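Local coordinates for protein DyP-type peroxidase (Pleurotus ostreatus PC15, PDB 6FSK) that is a heme b peroxidase of the dye-decolorizing family that probably uses peroxide to oxidise dyes and other substrates, at residues P43-S48 and P473-L478; I89-S94 and K479-I484. The protein carries 1 engineered substitution. All coordinates share one frame; numbering follows the deposited sequence.

Interaction 1: P43-S48 and P473-L478; sequences PHIKTS and PSITAL
I45 meets I475 and L478 where the first turn of the C-terminal helix 475-481 packs against the loop joining helices 31-41 and 48-63, a contact of the ferredoxin-like DyP fold that joins its N-terminal half to the C-terminal helix. Followed outward, the I45 side chain divides its contacts by branch. I45 CB lies 4.1 Å from I475 CD1. The methyl I45 CG2, anti to the backbone N, stands 3.8 Å from I475 CD1, so one helix methyl covers both atoms as the two isoleucines pass alongside in opposite directions. The other branch, CG1, sits beside the backbone N (chi1 -64°) and carries CD1 tip to tip with L478. I45 also rests on N76 and V77 of strand 74-80, and L478 touches V77 too, which places the pair over the sheet. The helix start is fixed by S474 at the N-cap: A477 N donates to S474 OG at 2.9 Å, at an N-H...acceptor angle of 158°. T47, itself an N-cap whose OG1 accepts from G50 N, crosses I475 at about a right angle, T47 CG2 lying 3.9 Å from I475 CG1. The tightest approach is between I45 CD1 and L478 CD1, 3.4 Å, closer than usual van der Waals contact.

Interaction 2: I89-S94 and K479-I484; sequences ITDDLS and KTKFAI
K481, the last residue of helix 475-481, and F482 just after it receive I89 from the loop after helix 81-86, forming an apolar contact with a pair of opposite charges beside it. K481 comes first: K481 O lies 3.5 Å from I89 CD1, while the side chain holds K481 NZ 4.4 Å from D91 OD2. That separation is too long for a salt bridge, though the opposite charges probably attract weakly; D91 OD2 has a firmer partner in the hydrogen bond from W233 NE1. Next, F482 offers a ring face. I89 CD1 stands 3.7 Å from the centroid of the F482 ring and 15° off its normal, a CH-pi contact, with F482 CE2 the nearest ring carbon at 3.6 Å. I89 delivers this methyl through an extended CG1 branch (chi2 161°), crossing the F482 side chain at about a right angle. With an alanine here instead of F482 the ring is gone, and I89 CD1 would probably lose its CH-pi partner while a gap opened beside F79. After F482, A483 lies on M38, and I484 packs on K35 and A36. F482 thus sits between M38 of helix 31-41 and L84 of helix 81-86, with F79 of strand 74-80 meeting its ring, and the last two residues lie on helix 31-41.

Overall arrangement
From the N terminus, the chain first supplies loop 43-48 after helix 31-41, then strand 74-80 and helix 81-86, and then loop 89-94. Only after the heme-binding half does it return, through strand 462-472 beside strand 74-80 in the antiparallel sheet, to helix 475-481. Interaction 1 closes a loop spanning 424 residues and interaction 2 one of 384; their segments alternate along the sequence, so the two closures cross. Both use the same short helix, their centres about 13 Å apart, and they touch at several points, among them A477 O to F482 CD1 at 3.4 Å. Together they tie the C-terminal end to two loops of the N-terminal half, away from the annotated heme site.

Interaction 1: P43-S48 and P473-L478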
loop_
_atom_site.group_PDB
_atom_site.type_symbol
_atom_site.label_atom_id
_atom_site.label_comp_id
_atom_site.label_asym_id
_atom_site.label_seq_id
_atom_site.Cartn_x
_atom_site.Cartn_y
_atom_site.Cartn_z
ATOM N N PRO A 43 -5.121 10.996 24.191
ATOM C CA PRO A 43 -6.576 10.913 24.170
ATOM C C PRO A 43 -7.270 11.329 22.892
ATOM O O PRO A 43 -8.439 11.036 22.736
ATOM C CB PRO A 43 -7.014 11.836 25.341
ATOM C CG PRO A 43 -5.854 11.930 26.151
ATOM C CD PRO A 43 -4.642 11.836 25.297
ATOM N N HIS A 44 -6.551 12.020 21.971
ATOM C CA HIS A 44 -7.037 12.331 20.649
ATOM C C HIS A 44 -6.930 11.181 19.616
ATOM O O HIS A 44 -7.577 11.284 18.556
ATOM C CB HIS A 44 -6.203 13.458 20.071
ATOM C CG HIS A 44 -6.531 14.797 20.632
ATOM N ND1 HIS A 44 -5.930 15.324 21.754
ATOM C CD2 HIS A 44 -7.426 15.712 20.214
ATOM C CE1 HIS A 44 -6.461 16.509 22.025
ATOM N NE2 HIS A 44 -7.353 16.783 21.089
ATOM N N ILE A 45 -6.190 10.137 19.919
ATOM C CA ILE A 45 -5.886 9.084 18.891
ATOM C C ILE A 45 -7.093 8.209 18.629
ATOM O O ILE A 45 -7.751 7.784 19.601
ATOM C CB ILE A 45 -4.675 8.271 19.302
ATOM C CG1 ILE A 45 -3.464 9.165 19.335
ATOM C CG2 ILE A 45 -4.405 7.075 18.360
ATOM C CD1 ILE A 45 -2.243 8.559 19.923
ATOM N N LYS A 46 -7.447 8.010 17.357
ATOM C CA LYS A 46 -8.585 7.160 17.027
ATOM C C LYS A 46 -8.231 5.680 17.165
ATOM O O LYS A 46 -7.212 5.194 16.616
ATOM C CB LYS A 46 -8.980 7.422 15.591
ATOM C CG LYS A 46 -10.213 6.699 15.070
ATOM C CD LYS A 46 -11.510 7.039 15.811
ATOM C CE LYS A 46 -11.879 8.500 15.795
ATOM N NZ LYS A 46 -13.171 8.858 16.569
ATOM N N THR A 47 -9.019 4.967 17.938
ATOM C CA THR A 47 -8.865 3.503 18.044
ATOM C C THR A 47 -9.771 2.733 17.092
ATOM O O THR A 47 -10.719 3.240 16.522
ATOM C CB THR A 47 -9.125 3.023 19.503
ATOM O OG1 THR A 47 -10.537 3.073 19.701
ATOM C CG2 THR A 47 -8.367 3.844 20.440
ATOM N N SER A 48 -9.482 1.423 16.976
ATOM C CA SER A 48 -10.310 0.538 16.159
ATOM C C SER A 48 -11.748 0.454 16.694
ATOM O O SER A 48 -12.683 0.451 15.928
ATOM C CB SER A 48 -9.737 -0.854 16.101
ATOM O OG SER A 48 -8.526 -0.829 15.354
ATOM N N PRO A 473 2.282 2.296 17.524
ATOM C CA PRO A 473 2.173 1.525 18.732
ATOM C C PRO A 473 0.737 1.483 19.207
ATOM O O PRO A 473 -0.154 2.261 18.824
ATOM C CB PRO A 473 3.100 2.300 19.735
ATOM C CG PRO A 473 3.915 3.240 18.847
ATOM C CD PRO A 473 2.977 3.584 17.748
ATOM N N SER A 474 0.485 0.577 20.166
ATOM C CA SER A 474 -0.808 0.534 20.816
ATOM C C SER A 474 -1.003 1.699 21.763
ATOM O O SER A 474 -0.039 2.368 22.102
ATOM C CB SER A 474 -0.855 -0.798 21.646
ATOM O OG SER A 474 -0.080 -0.627 22.860
ATOM N N ILE A 475 -2.242 1.908 22.191
ATOM C CA ILE A 475 -2.538 2.994 23.111
ATOM C C ILE A 475 -1.783 2.775 24.434
ATOM O O ILE A 475 -1.132 3.703 24.912
ATOM C CB ILE A 475 -4.027 3.167 23.317
ATOM C CG1 ILE A 475 -4.807 3.418 21.975
ATOM C CG2 ILE A 475 -4.283 4.253 24.356
ATOM C CD1 ILE A 475 -4.305 4.663 21.267
ATOM N N THR A 476 -1.796 1.581 25.016
ATOM C CA THR A 476 -1.020 1.437 26.262
ATOM C C THR A 476 0.504 1.556 26.042
ATOM O O THR A 476 1.198 2.021 26.929
ATOM C CB THR A 476 -1.331 0.166 27.022
ATOM O OG1 THR A 476 -1.120 -0.906 26.157
ATOM C CG2 THR A 476 -2.730 0.148 27.490
ATOM N N ALA A 477 1.053 1.193 24.864
ATOM C CA ALA A 477 2.443 1.435 24.563
ATOM C C ALA A 477 2.738 2.937 24.570
ATOM O O ALA A 477 3.754 3.359 25.150
ATOM C CB ALA A 477 2.881 0.847 23.240
ATOM N N LEU A 478 1.884 3.714 23.925
ATOM C CA LEU A 478 2.084 5.172 23.914
ATOM C C LEU A 478 2.081 5.732 25.366
ATOM O O LEU A 478 2.896 6.607 25.682
ATOM C CB LEU A 478 1.091 5.864 23.052
ATOM C CG LEU A 478 1.056 5.501 21.564
ATOM C CD1 LEU A 478 -0.143 6.069 20.836
ATOM C CD2 LEU A 478 2.302 5.991 20.908
#

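Interaction 2: I89-S94 and K479-I484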
loop_
_atom_site.group_PDB
_atom_site.type_symbol
_atom_site.label_atom_id
_atom_site.label_comp_id
_atom_site.label_asym_id
_atom_site.label_seq_id
_atom_site.Cartn_x
_atom_site.Cartn_y
_atom_site.Cartn_z
ATOM N N ILE A 89 14.070 4.399 23.219
ATOM C CA ILE A 89 13.349 3.138 23.196
ATOM C C ILE A 89 14.166 2.248 22.299
ATOM O O ILE A 89 14.127 2.344 21.053
ATOM C CB ILE A 89 11.918 3.348 22.685
ATOM C CG1 ILE A 89 11.148 4.288 23.588
ATOM C CG2 ILE A 89 11.163 2.018 22.579
ATOM C CD1 ILE A 89 9.902 4.940 22.972
ATOM N N THR A 90 14.950 1.373 22.887
ATOM C CA THR A 90 15.988 0.669 22.134
ATOM C C THR A 90 15.738 -0.822 21.918
ATOM O O THR A 90 16.579 -1.462 21.322
ATOM C CB THR A 90 17.363 0.833 22.843
ATOM O OG1 THR A 90 17.256 0.282 24.154
ATOM C CG2 THR A 90 17.696 2.294 22.973
ATOM N N ASP A 91 14.560 -1.325 22.299
ATOM C CA ASP A 91 14.223 -2.725 22.080
ATOM C C ASP A 91 14.221 -3.040 20.596
ATOM O O ASP A 91 13.626 -2.284 19.803
ATOM C CB ASP A 91 12.851 -3.013 22.595
ATOM C CG ASP A 91 12.623 -2.530 23.989
ATOM O OD1 ASP A 91 13.126 -3.199 24.899
ATOM O OD2 ASP A 91 12.040 -1.424 24.141
ATOM N N ASP A 92 14.837 -4.141 20.230
ATOM C CA ASP A 92 14.849 -4.607 18.837
ATOM C C ASP A 92 13.432 -5.089 18.494
ATOM O O ASP A 92 12.835 -5.861 19.222
ATOM C CB ASP A 92 15.962 -5.675 18.703
ATOM C CG ASP A 92 16.173 -6.181 17.317
ATOM O OD1 ASP A 92 15.351 -5.928 16.457
ATOM O OD2 ASP A 92 17.216 -6.848 17.053
ATOM N N LEU A 93 12.865 -4.582 17.383
ATOM C CA LEU A 93 11.516 -5.048 16.964
ATOM C C LEU A 93 11.541 -6.178 15.954
ATOM O O LEU A 93 10.466 -6.558 15.411
ATOM C CB LEU A 93 10.693 -3.849 16.483
ATOM C CG LEU A 93 10.316 -2.699 17.403
ATOM C CD1 LEU A 93 9.415 -1.682 16.770
ATOM C CD2 LEU A 93 9.728 -3.254 18.730
ATOM N N SER A 94 12.715 -6.735 15.645
ATOM C CA SER A 94 12.863 -7.910 14.765
ATOM C C SER A 94 12.294 -7.650 13.354
ATOM O O SER A 94 11.529 -8.433 12.834
ATOM C CB SER A 94 12.133 -9.078 15.470
ATOM O OG SER A 94 12.684 -10.260 14.967
ATOM N N LYS A 479 1.160 5.264 26.178
ATOM C CA LYS A 479 1.040 5.797 27.544
ATOM C C LYS A 479 2.229 5.434 28.393
ATOM O O LYS A 479 2.688 6.265 29.195
ATOM C CB LYS A 479 -0.256 5.340 28.191
ATOM C CG LYS A 479 -1.538 5.965 27.671
ATOM C CD LYS A 479 -2.717 5.370 28.436
ATOM C CE LYS A 479 -4.074 5.492 27.837
ATOM N NZ LYS A 479 -4.609 6.838 27.897
ATOM N N THR A 480 2.784 4.256 28.192
ATOM C CA THR A 480 3.861 3.771 29.052
ATOM C C THR A 480 5.266 3.996 28.571
ATOM O O THR A 480 6.248 4.082 29.385
ATOM C CB THR A 480 3.674 2.250 29.324
ATOM O OG1 THR A 480 3.713 1.489 28.106
ATOM C CG2 THR A 480 2.393 2.014 29.989
ATOM N N LYS A 481 5.485 4.033 27.253
ATOM C CA LYS A 481 6.823 4.181 26.719
ATOM C C LYS A 481 7.092 5.519 26.040
ATOM O O LYS A 481 8.254 5.897 25.902
ATOM C CB LYS A 481 7.162 3.082 25.722
ATOM C CG LYS A 481 7.005 1.667 26.255
ATOM C CD LYS A 481 8.036 1.300 27.317
ATOM C CE LYS A 481 9.442 1.241 26.734
ATOM N NZ LYS A 481 10.416 0.629 27.681
ATOM N N PHE A 482 6.030 6.173 25.603
ATOM C CA PHE A 482 6.165 7.400 24.805
ATOM C C PHE A 482 5.721 8.662 25.582
ATOM O O PHE A 482 5.728 9.748 25.011
ATOM C CB PHE A 482 5.394 7.292 23.500
ATOM C CG PHE A 482 5.943 6.253 22.589
ATOM C CD1 PHE A 482 5.654 4.900 22.788
ATOM C CD2 PHE A 482 6.679 6.561 21.472
ATOM C CE1 PHE A 482 6.158 3.922 21.911
ATOM C CE2 PHE A 482 7.210 5.640 20.684
ATOM C CZ PHE A 482 6.948 4.275 20.820
ATOM N N ALA A 483 5.213 8.538 26.811
ATOM C CA ALA A 483 4.565 9.643 27.525
ATOM C C ALA A 483 5.048 9.659 28.973
ATOM O O ALA A 483 5.454 8.637 29.485
ATOM C CB ALA A 483 3.063 9.503 27.535
ATOM N N ILE A 484 4.948 10.823 29.611
ATOM C CA ILE A 484 5.216 10.911 31.088
ATOM C C ILE A 484 4.058 11.595 31.769
ATOM O O ILE A 484 3.550 12.567 31.198
ATOM C CB ILE A 484 6.572 11.587 31.450
ATOM C CG1 ILE A 484 6.646 13.029 30.971
ATOM C CG2 ILE A 484 7.766 10.735 30.978
ATOM C CD1 ILE A 484 8.029 13.670 31.025
#